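Local coordinates for Mec-8 protein (Caenorhabditis elegans, PDB 6DG0) that probably binds RNA as a nuclear splicing factor, through the C-terminal RNA recognition motif seen here with a short DNA strand, at residues T5-L11 with G73-A79; V15-R21 with R32-H36; V23-F27 with S60-F64. The protein carries 2 engineered substitutions. All coordinates share one frame; numbering follows the deposited sequence.

Contact 1: residues T5-L11 with G73-A79; sequences TLFVANL and GLRIEYA. With nucleotides of chain D.
V8 and I76 run alongside each other into the core beneath the sheet, with V8 CG2 4.1 Å from I76 CG1. L6 CB rests on I76 CG2, and at the far end L11 CD2 meets L74 CD2 at 3.6 Å; F24 of helix 17-24 closes over V8 and I76. Above this row the antiparallel backbones are knitted together by F7 and A9, F7 N reaching E77 O at 2.6 Å. This is the pairing of the first and fourth strands of the RNA recognition motif, with F7 in the RNP2 sequence. With CG anti to the backbone N (chi1 168°), the F7 ring stands on the nucleotide face, and the base of DC3 of chain D lies over one face of it, C6 above the centre. Cut back to an alanine, this position would lose the ring, and the cytosine, still bonded through N4, would probably tilt more easily. E77 grips the bases beside it: OE2 takes N1 on the Watson-Crick edge of DG2 of chain D at 2.7 Å, while OE1 takes N4 of that cytosine at 2.8 Å. R75 reads the Hoogsteen edge of that guanine, NE to O6 at 3.0 Å and NH2 to N7 at 2.9 Å, the latter bond nearly straight (164°). Its guanidinium is sandwiched between N10 CB and the adenine of DA1 of chain D.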
# COMPACT_ATOMS: atom_id res chain seq x y z
N THR A 5 -0.60 -9.27 1.82
CA THR A 5 -0.48 -8.13 0.92
C THR A 5 -1.71 -7.22 0.96
O THR A 5 -2.84 -7.69 0.99
CB THR A 5 -0.26 -8.61 -0.53
OG1 THR A 5 0.93 -9.40 -0.61
CG2 THR A 5 -0.13 -7.42 -1.48
N LEU A 6 -1.47 -5.91 0.95
CA LEU A 6 -2.54 -4.92 0.90
C LEU A 6 -2.65 -4.29 -0.49
O LEU A 6 -1.67 -4.20 -1.22
CB LEU A 6 -2.33 -3.83 1.95
CG LEU A 6 -2.33 -4.24 3.43
CD1 LEU A 6 -1.97 -3.06 4.31
CD2 LEU A 6 -3.69 -4.82 3.81
N PHE A 7 -3.86 -3.85 -0.84
CA PHE A 7 -4.09 -3.11 -2.07
C PHE A 7 -4.34 -1.63 -1.77
O PHE A 7 -5.19 -1.30 -0.94
CB PHE A 7 -5.26 -3.70 -2.86
CG PHE A 7 -5.75 -2.83 -3.98
CD1 PHE A 7 -5.08 -2.81 -5.20
CD2 PHE A 7 -6.88 -2.04 -3.83
CE1 PHE A 7 -5.52 -2.00 -6.24
CE2 PHE A 7 -7.33 -1.25 -4.87
CZ PHE A 7 -6.65 -1.23 -6.07
N VAL A 8 -3.61 -0.74 -2.44
CA VAL A 8 -3.74 0.69 -2.20
C VAL A 8 -4.15 1.47 -3.46
O VAL A 8 -3.48 1.40 -4.48
CB VAL A 8 -2.43 1.29 -1.66
CG1 VAL A 8 -2.60 2.76 -1.34
CG2 VAL A 8 -1.97 0.52 -0.43
N ALA A 9 -5.25 2.20 -3.35
CA ALA A 9 -5.79 3.01 -4.44
C ALA A 9 -5.76 4.49 -4.08
O ALA A 9 -5.28 4.85 -3.00
CB ALA A 9 -7.21 2.57 -4.78
N ASN A 10 -6.23 5.34 -4.99
CA ASN A 10 -6.23 6.79 -4.79
C ASN A 10 -4.81 7.36 -4.66
O ASN A 10 -4.49 8.09 -3.72
CB ASN A 10 -7.09 7.15 -3.56
CG ASN A 10 -7.35 8.64 -3.44
OD1 ASN A 10 -7.12 9.39 -4.37
ND2 ASN A 10 -7.90 9.05 -2.30
N LEU A 11 -3.96 6.97 -5.61
CA LEU A 11 -2.58 7.43 -5.66
C LEU A 11 -2.31 8.35 -6.85
O LEU A 11 -2.74 8.08 -7.97
CB LEU A 11 -1.63 6.24 -5.72
CG LEU A 11 -1.27 5.52 -4.42
CD1 LEU A 11 -0.52 4.23 -4.74
CD2 LEU A 11 -0.43 6.42 -3.53
N GLY A 73 -8.37 10.60 0.78
CA GLY A 73 -7.03 10.12 1.08
C GLY A 73 -6.88 8.73 0.53
O GLY A 73 -7.68 8.30 -0.30
N LEU A 74 -5.87 8.00 1.00
CA LEU A 74 -5.58 6.67 0.46
C LEU A 74 -6.71 5.68 0.73
O LEU A 74 -7.26 5.64 1.83
CB LEU A 74 -4.28 6.14 1.06
CG LEU A 74 -2.98 6.83 0.65
CD1 LEU A 74 -1.79 6.10 1.24
CD2 LEU A 74 -2.87 6.94 -0.87
N ARG A 75 -7.06 4.89 -0.28
CA ARG A 75 -8.04 3.83 -0.10
C ARG A 75 -7.35 2.47 -0.13
O ARG A 75 -6.80 2.06 -1.15
CB ARG A 75 -9.14 3.89 -1.17
CG ARG A 75 -10.01 5.14 -1.09
CD ARG A 75 -11.12 5.13 -2.13
NE ARG A 75 -10.63 4.93 -3.49
CZ ARG A 75 -10.29 5.91 -4.32
NH1 ARG A 75 -10.39 7.17 -3.94
NH2 ARG A 75 -9.86 5.62 -5.54
N ILE A 76 -7.38 1.78 1.01
CA ILE A 76 -6.67 0.52 1.16
C ILE A 76 -7.59 -0.67 1.40
O ILE A 76 -8.51 -0.60 2.21
CB ILE A 76 -5.66 0.60 2.33
CG1 ILE A 76 -4.81 1.87 2.22
CG2 ILE A 76 -4.79 -0.64 2.38
CD1 ILE A 76 -3.78 2.01 3.33
N GLU A 77 -7.33 -1.75 0.68
CA GLU A 77 -8.05 -3.01 0.86
C GLU A 77 -7.07 -4.15 1.02
O GLU A 77 -5.88 -4.00 0.73
CB GLU A 77 -8.98 -3.29 -0.32
CG GLU A 77 -9.94 -2.18 -0.66
CD GLU A 77 -10.72 -2.48 -1.93
OE1 GLU A 77 -10.52 -3.56 -2.52
OE2 GLU A 77 -11.53 -1.62 -2.35
N TYR A 78 -7.56 -5.30 1.48
CA TYR A 78 -6.78 -6.53 1.38
C TYR A 78 -6.65 -6.89 -0.10
O TYR A 78 -7.63 -6.83 -0.84
CB TYR A 78 -7.44 -7.69 2.14
CG TYR A 78 -7.45 -7.56 3.65
CD1 TYR A 78 -6.27 -7.63 4.38
CD2 TYR A 78 -8.64 -7.42 4.34
CE1 TYR A 78 -6.28 -7.52 5.76
CE2 TYR A 78 -8.67 -7.33 5.72
CZ TYR A 78 -7.48 -7.38 6.42
OH TYR A 78 -7.50 -7.28 7.80
N ALA A 79 -5.44 -7.25 -0.52
CA ALA A 79 -5.25 -7.70 -1.90
C ALA A 79 -5.94 -9.04 -2.10
O ALA A 79 -6.08 -9.82 -1.15
CB ALA A 79 -3.77 -7.80 -2.23
P DC D 3 -9.38 -3.95 -10.61
OP1 DC D 3 -8.90 -4.64 -11.83
OP2 DC D 3 -10.46 -4.56 -9.80
O5' DC D 3 -8.13 -3.70 -9.63
C5' DC D 3 -6.90 -3.21 -10.16
C4' DC D 3 -5.75 -4.15 -9.83
O4' DC D 3 -5.61 -4.26 -8.39
C3' DC D 3 -5.89 -5.57 -10.35
O3' DC D 3 -4.61 -6.10 -10.66
C2' DC D 3 -6.51 -6.30 -9.16
C1' DC D 3 -5.83 -5.60 -7.99
N1 DC D 3 -6.66 -5.59 -6.75
C2 DC D 3 -6.39 -6.51 -5.74
O2 DC D 3 -5.48 -7.33 -5.89
N3 DC D 3 -7.15 -6.49 -4.61
C4 DC D 3 -8.13 -5.59 -4.49
N4 DC D 3 -8.86 -5.61 -3.36
C5 DC D 3 -8.42 -4.64 -5.51
C6 DC D 3 -7.66 -4.67 -6.61
P DG D 2 -14.46 -2.68 -8.77
OP1 DG D 2 -15.03 -3.34 -9.97
OP2 DG D 2 -14.31 -3.44 -7.51
O5' DG D 2 -13.04 -2.09 -9.20
C5' DG D 2 -12.89 -1.52 -10.50
C4' DG D 2 -11.56 -0.82 -10.62
O4' DG D 2 -11.60 0.39 -9.86
C3' DG D 2 -10.39 -1.59 -10.04
O3' DG D 2 -9.85 -2.48 -11.03
C2' DG D 2 -9.39 -0.48 -9.68
C1' DG D 2 -10.28 0.77 -9.52
N9 DG D 2 -10.31 1.33 -8.17
C8 DG D 2 -10.10 2.65 -7.83
N7 DG D 2 -10.19 2.87 -6.55
C5 DG D 2 -10.48 1.63 -6.00
C6 DG D 2 -10.70 1.26 -4.66
O6 DG D 2 -10.67 1.97 -3.65
N1 DG D 2 -10.97 -0.10 -4.54
C2 DG D 2 -11.03 -0.99 -5.58
N2 DG D 2 -11.31 -2.26 -5.27
N3 DG D 2 -10.83 -0.65 -6.85
C4 DG D 2 -10.57 0.67 -6.99
O5' DA D 1 -16.55 -0.17 -4.76
C5' DA D 1 -17.26 0.46 -5.82
C4' DA D 1 -16.60 0.20 -7.17
O4' DA D 1 -15.98 1.41 -7.64
C3' DA D 1 -15.49 -0.84 -7.18
O3' DA D 1 -15.37 -1.39 -8.49
C2' DA D 1 -14.27 -0.00 -6.78
C1' DA D 1 -14.59 1.38 -7.37
N9 DA D 1 -14.34 2.48 -6.44
C8 DA D 1 -14.69 2.54 -5.12
N7 DA D 1 -14.37 3.66 -4.53
C5 DA D 1 -13.78 4.41 -5.54
C6 DA D 1 -13.23 5.71 -5.56
N6 DA D 1 -13.19 6.50 -4.48
N1 DA D 1 -12.72 6.15 -6.72
C2 DA D 1 -12.77 5.35 -7.79
N3 DA D 1 -13.26 4.12 -7.90
C4 DA D 1 -13.76 3.70 -6.72

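Contact 2: residues V15-R21 with R32-H36; sequences VNEDTLR and RLRLH. With nucleotides of chain D.
Helix over sheet, the core layering of the RNA recognition motif, brings L20 and E17 of helix 17-24 down on L33 and L35 of the edge strand 30-37. L33 is the centre of it: its CG is anti to the backbone N (chi1 170°), which sends the two methyls under the helix. There CD1 sits 3.6 Å from L20 CG, the two leucines roughly perpendicular, while CD2 packs 3.7 Å from E17 CG, the E17 and L33 side chains passing antiparallel. The extended E17 chain thus lends its CG methylene to the leucine and ends in a salt-bridge network, where R21 pairs with both E17 and D18. Farther along, L35 CD2 lies 3.6 Å from V15 O, under the turn that leads into the helix, and L35 CD1 meets L20 CD2 at 4.2 Å. R34 and H36 point to the other side of the strand. The H36 ring has C4' of DA4 of chain D over its centre, and the R34 guanidinium lies against DC5 of chain D, with O2 over one face. L33 and L35 toward the helix, R34 and H36 toward the nucleic acid, alternating along one strand, give the two-sided sheet characteristic of this fold.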
# COMPACT_ATOMS: atom_id res chain seq x y z
N VAL A 15 3.80 10.28 -7.43
CA VAL A 15 4.36 9.81 -6.17
C VAL A 15 5.51 8.82 -6.38
O VAL A 15 5.43 7.90 -7.19
CB VAL A 15 3.28 9.18 -5.26
CG1 VAL A 15 2.62 7.98 -5.93
CG2 VAL A 15 3.87 8.78 -3.92
N ASN A 16 6.59 9.05 -5.63
CA ASN A 16 7.77 8.19 -5.62
C ASN A 16 7.57 6.85 -4.92
O ASN A 16 6.67 6.69 -4.10
CB ASN A 16 8.94 8.92 -4.96
CG ASN A 16 9.57 9.94 -5.88
OD1 ASN A 16 9.80 11.08 -5.49
ND2 ASN A 16 9.86 9.53 -7.11
N GLU A 17 8.41 5.88 -5.27
CA GLU A 17 8.39 4.59 -4.62
C GLU A 17 8.97 4.75 -3.22
O GLU A 17 8.51 4.13 -2.26
CB GLU A 17 9.20 3.56 -5.41
CG GLU A 17 9.09 2.15 -4.87
CD GLU A 17 9.66 1.11 -5.82
OE1 GLU A 17 10.15 1.49 -6.90
OE2 GLU A 17 9.62 -0.09 -5.47
N ASP A 18 10.01 5.58 -3.11
CA ASP A 18 10.63 5.90 -1.83
C ASP A 18 9.68 6.65 -0.91
O ASP A 18 9.64 6.39 0.29
CB ASP A 18 11.90 6.72 -2.03
CG ASP A 18 13.09 5.87 -2.44
OD1 ASP A 18 13.08 4.66 -2.16
OD2 ASP A 18 14.03 6.43 -3.04
N THR A 19 8.92 7.58 -1.48
CA THR A 19 7.94 8.35 -0.72
C THR A 19 6.90 7.43 -0.11
O THR A 19 6.58 7.53 1.07
CB THR A 19 7.23 9.39 -1.60
OG1 THR A 19 8.19 10.30 -2.15
CG2 THR A 19 6.20 10.17 -0.79
N LEU A 20 6.37 6.54 -0.94
CA LEU A 20 5.34 5.61 -0.52
C LEU A 20 5.88 4.62 0.50
O LEU A 20 5.18 4.22 1.43
CB LEU A 20 4.76 4.87 -1.72
CG LEU A 20 3.42 4.18 -1.47
CD1 LEU A 20 2.39 5.19 -0.99
CD2 LEU A 20 2.96 3.49 -2.74
N ARG A 21 7.13 4.21 0.30
CA ARG A 21 7.81 3.32 1.24
C ARG A 21 7.91 3.97 2.61
O ARG A 21 7.68 3.32 3.63
CB ARG A 21 9.20 2.94 0.71
CG ARG A 21 9.97 1.99 1.61
CD ARG A 21 11.27 1.54 0.96
NE ARG A 21 11.03 0.85 -0.30
CZ ARG A 21 11.24 1.37 -1.51
NH1 ARG A 21 11.71 2.60 -1.63
NH2 ARG A 21 10.98 0.64 -2.59
N ARG A 32 7.88 -5.47 1.78
CA ARG A 32 8.16 -4.96 0.44
C ARG A 32 6.95 -4.29 -0.22
O ARG A 32 5.80 -4.56 0.13
CB ARG A 32 8.68 -6.08 -0.46
CG ARG A 32 7.83 -7.32 -0.47
CD ARG A 32 8.67 -8.53 -0.84
NE ARG A 32 7.89 -9.77 -0.85
CZ ARG A 32 7.51 -10.40 -1.95
NH1 ARG A 32 6.81 -11.52 -1.87
NH2 ARG A 32 7.84 -9.92 -3.14
N LEU A 33 7.23 -3.41 -1.17
CA LEU A 33 6.21 -2.63 -1.87
C LEU A 33 6.40 -2.67 -3.39
O LEU A 33 7.53 -2.68 -3.88
CB LEU A 33 6.23 -1.18 -1.36
CG LEU A 33 5.43 -0.08 -2.06
CD1 LEU A 33 4.99 0.94 -1.03
CD2 LEU A 33 6.24 0.60 -3.16
N ARG A 34 5.29 -2.70 -4.12
CA ARG A 34 5.34 -2.59 -5.58
C ARG A 34 4.38 -1.54 -6.09
O ARG A 34 3.19 -1.55 -5.75
CB ARG A 34 5.05 -3.93 -6.26
CG ARG A 34 6.20 -4.92 -6.20
CD ARG A 34 5.75 -6.35 -5.98
NE ARG A 34 5.83 -7.13 -7.22
CZ ARG A 34 6.89 -7.85 -7.58
NH1 ARG A 34 7.96 -7.88 -6.81
NH2 ARG A 34 6.88 -8.54 -8.72
N LEU A 35 4.91 -0.64 -6.92
CA LEU A 35 4.16 0.49 -7.44
C LEU A 35 3.89 0.28 -8.93
O LEU A 35 4.81 0.19 -9.74
CB LEU A 35 4.92 1.80 -7.21
CG LEU A 35 4.24 3.10 -7.63
CD1 LEU A 35 2.90 3.26 -6.94
CD2 LEU A 35 5.15 4.28 -7.33
N HIS A 36 2.61 0.22 -9.28
CA HIS A 36 2.21 -0.14 -10.63
C HIS A 36 1.34 0.94 -11.26
O HIS A 36 0.44 1.48 -10.62
CB HIS A 36 1.46 -1.46 -10.63
CG HIS A 36 0.69 -1.72 -11.89
ND1 HIS A 36 -0.67 -1.54 -11.98
CD2 HIS A 36 1.09 -2.12 -13.12
CE1 HIS A 36 -1.08 -1.84 -13.20
NE2 HIS A 36 -0.02 -2.19 -13.92
P DC D 5 2.01 -7.18 -14.39
OP1 DC D 5 2.73 -6.30 -15.33
OP2 DC D 5 1.02 -8.15 -14.90
O5' DC D 5 3.09 -8.00 -13.52
C5' DC D 5 4.14 -7.30 -12.87
C4' DC D 5 4.78 -8.16 -11.79
O4' DC D 5 3.82 -8.40 -10.73
C3' DC D 5 5.26 -9.55 -12.24
O3' DC D 5 6.68 -9.60 -12.17
C2' DC D 5 4.61 -10.53 -11.25
C1' DC D 5 4.15 -9.61 -10.12
N1 DC D 5 2.96 -10.12 -9.38
C2 DC D 5 3.05 -10.28 -7.99
O2 DC D 5 4.11 -9.99 -7.42
N3 DC D 5 1.97 -10.74 -7.31
C4 DC D 5 0.85 -11.04 -7.97
N4 DC D 5 -0.19 -11.49 -7.26
C5 DC D 5 0.74 -10.88 -9.39
C6 DC D 5 1.81 -10.43 -10.04
P DA D 4 -4.37 -6.86 -12.06
OP1 DA D 4 -5.12 -6.15 -13.11
OP2 DA D 4 -4.62 -8.30 -11.82
O5' DA D 4 -2.80 -6.69 -12.32
C5' DA D 4 -2.22 -5.40 -12.41
C4' DA D 4 -0.72 -5.46 -12.15
O4' DA D 4 -0.48 -5.58 -10.72
C3' DA D 4 -0.01 -6.65 -12.80
O3' DA D 4 1.27 -6.27 -13.30
C2' DA D 4 0.11 -7.66 -11.65
C1' DA D 4 0.26 -6.74 -10.44
N9 DA D 4 -0.27 -7.33 -9.22
C8 DA D 4 -1.52 -7.84 -9.03
N7 DA D 4 -1.73 -8.32 -7.82
C5 DA D 4 -0.52 -8.11 -7.17
C6 DA D 4 -0.09 -8.39 -5.86
N6 DA D 4 -0.86 -8.97 -4.94
N1 DA D 4 1.18 -8.05 -5.54
C2 DA D 4 1.95 -7.47 -6.46
N3 DA D 4 1.66 -7.16 -7.72
C4 DA D 4 0.39 -7.50 -8.02

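Contact 3: residues V23-F27 with S60-F64; sequences VFKAF and SLQGF
L61 points its branched end into a nest made by V23, F24 and F27; its two methyls share V23 and F27 as neighbours, but only CD1 reaches F24. CD1 lies over the face of the F24 ring, a CH-pi contact 3.9 Å from the ring centroid and shifted toward the rim on the CD2 side. L61 CD2 touches both V23 CG1 at 3.8 Å and F27 CE1 at 3.5 Å. L61 and F27 reach toward each other across the contact, and the F27 ring also extends along the helix end to S60, whose CB is 3.4 Å from F27 CE2; the hydroxyl of S60 bonds back to Q56 O within its own helix. V23 carries the contact on to a third ring, F64. Its CG1, anti to the backbone N (chi1 173°), stands over the face of the F64 ring, 20° off the normal through the centroid, while CG2 touches F64 CE2 at 3.7 Å. Two turns set these side chains out. A type I turn from F24 to F27, closed by F27 N to F24 O at 3.2 Å, brings both phenylalanines onto L61, and a type II turn from L61 to F64, with G63 at positive phi, folds F64 back toward V23. Here the ends of the two helices of the RNA recognition motif meet behind the sheet, where F24 and L61 also touch I76. No hydrogen bond or salt bridge crosses between the two segments, so their fit rests on aliphatic carbons against three aromatic rings, two of them met over a face, on shape rather than on charge.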
# COMPACT_ATOMS: atom_id res chain seq x y z
N VAL A 23 5.88 5.93 3.94
CA VAL A 23 4.56 5.87 4.57
C VAL A 23 4.30 4.54 5.28
O VAL A 23 3.89 4.51 6.44
CB VAL A 23 3.44 6.10 3.53
CG1 VAL A 23 2.07 5.87 4.16
CG2 VAL A 23 3.54 7.49 2.93
N PHE A 24 4.53 3.45 4.56
CA PHE A 24 4.22 2.11 5.05
C PHE A 24 5.33 1.45 5.88
O PHE A 24 5.05 0.59 6.72
CB PHE A 24 3.85 1.21 3.87
CG PHE A 24 2.56 1.61 3.20
CD1 PHE A 24 2.54 2.60 2.23
CD2 PHE A 24 1.36 1.00 3.55
CE1 PHE A 24 1.36 2.97 1.62
CE2 PHE A 24 0.17 1.37 2.94
CZ PHE A 24 0.17 2.36 1.98
N LYS A 25 6.58 1.85 5.66
CA LYS A 25 7.70 1.30 6.42
C LYS A 25 7.65 1.74 7.89
O LYS A 25 8.29 1.14 8.74
CB LYS A 25 9.03 1.73 5.80
CG LYS A 25 10.23 0.90 6.19
CD LYS A 25 11.48 1.42 5.48
CE LYS A 25 12.70 0.57 5.79
NZ LYS A 25 12.53 -0.84 5.35
N ALA A 26 6.88 2.79 8.17
CA ALA A 26 6.74 3.30 9.52
C ALA A 26 5.97 2.35 10.42
O ALA A 26 5.93 2.52 11.64
CB ALA A 26 6.07 4.66 9.50
N PHE A 27 5.34 1.34 9.82
CA PHE A 27 4.55 0.37 10.58
C PHE A 27 5.23 -1.00 10.64
O PHE A 27 5.87 -1.43 9.68
CB PHE A 27 3.15 0.25 9.98
CG PHE A 27 2.33 1.50 10.14
CD1 PHE A 27 2.44 2.54 9.24
CD2 PHE A 27 1.48 1.64 11.22
CE1 PHE A 27 1.71 3.69 9.40
CE2 PHE A 27 0.74 2.79 11.39
CZ PHE A 27 0.85 3.82 10.47
N SER A 60 -4.73 1.87 10.23
CA SER A 60 -4.03 3.09 10.61
C SER A 60 -3.83 4.07 9.45
O SER A 60 -3.91 5.28 9.65
CB SER A 60 -2.66 2.74 11.21
OG SER A 60 -2.81 2.03 12.43
N LEU A 61 -3.58 3.55 8.26
CA LEU A 61 -3.27 4.38 7.10
C LEU A 61 -4.48 4.61 6.21
O LEU A 61 -4.37 5.22 5.14
CB LEU A 61 -2.14 3.78 6.28
CG LEU A 61 -0.76 3.86 6.93
CD1 LEU A 61 0.27 3.08 6.13
CD2 LEU A 61 -0.34 5.33 7.07
N GLN A 62 -5.64 4.11 6.63
CA GLN A 62 -6.86 4.28 5.87
C GLN A 62 -7.21 5.76 5.76
O GLN A 62 -7.44 6.44 6.76
CB GLN A 62 -8.02 3.51 6.52
CG GLN A 62 -9.24 3.37 5.64
CD GLN A 62 -8.99 2.48 4.44
OE1 GLN A 62 -8.67 2.96 3.35
NE2 GLN A 62 -9.12 1.17 4.64
N GLY A 63 -7.24 6.26 4.53
CA GLY A 63 -7.53 7.66 4.30
C GLY A 63 -6.32 8.55 4.54
O GLY A 63 -6.47 9.75 4.77
N PHE A 64 -5.13 7.95 4.52
CA PHE A 64 -3.91 8.70 4.76
C PHE A 64 -3.72 9.76 3.69
O PHE A 64 -3.78 9.47 2.50
CB PHE A 64 -2.68 7.79 4.79
CG PHE A 64 -1.37 8.54 4.91
CD1 PHE A 64 -0.92 8.98 6.14
CD2 PHE A 64 -0.61 8.80 3.78
CE1 PHE A 64 0.28 9.67 6.25
CE2 PHE A 64 0.59 9.49 3.88
CZ PHE A 64 1.04 9.92 5.12

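How the contacts relate
From the N terminus, strand 4-11 comes first, and its partner is the last strand, 75-78: contact 1 closes the widest loop, and the other two contacts nest inside it. Contact 2 closes a short one, tying helix 17-24 to edge strand 30-37. Contact 3 starts from the end of that same helix and reaches 60-64, at the end of helix 51-61, so its loop crosses that of contact 2. L11 joins contact 1 to contact 2 by packing on L20 and L35. Q62 and G63 join contact 3 to contact 1, probably hydrogen-bonding through Q62 OE1 to I76 N and G63 N to L74 O. Together they fasten both helices to one sheet.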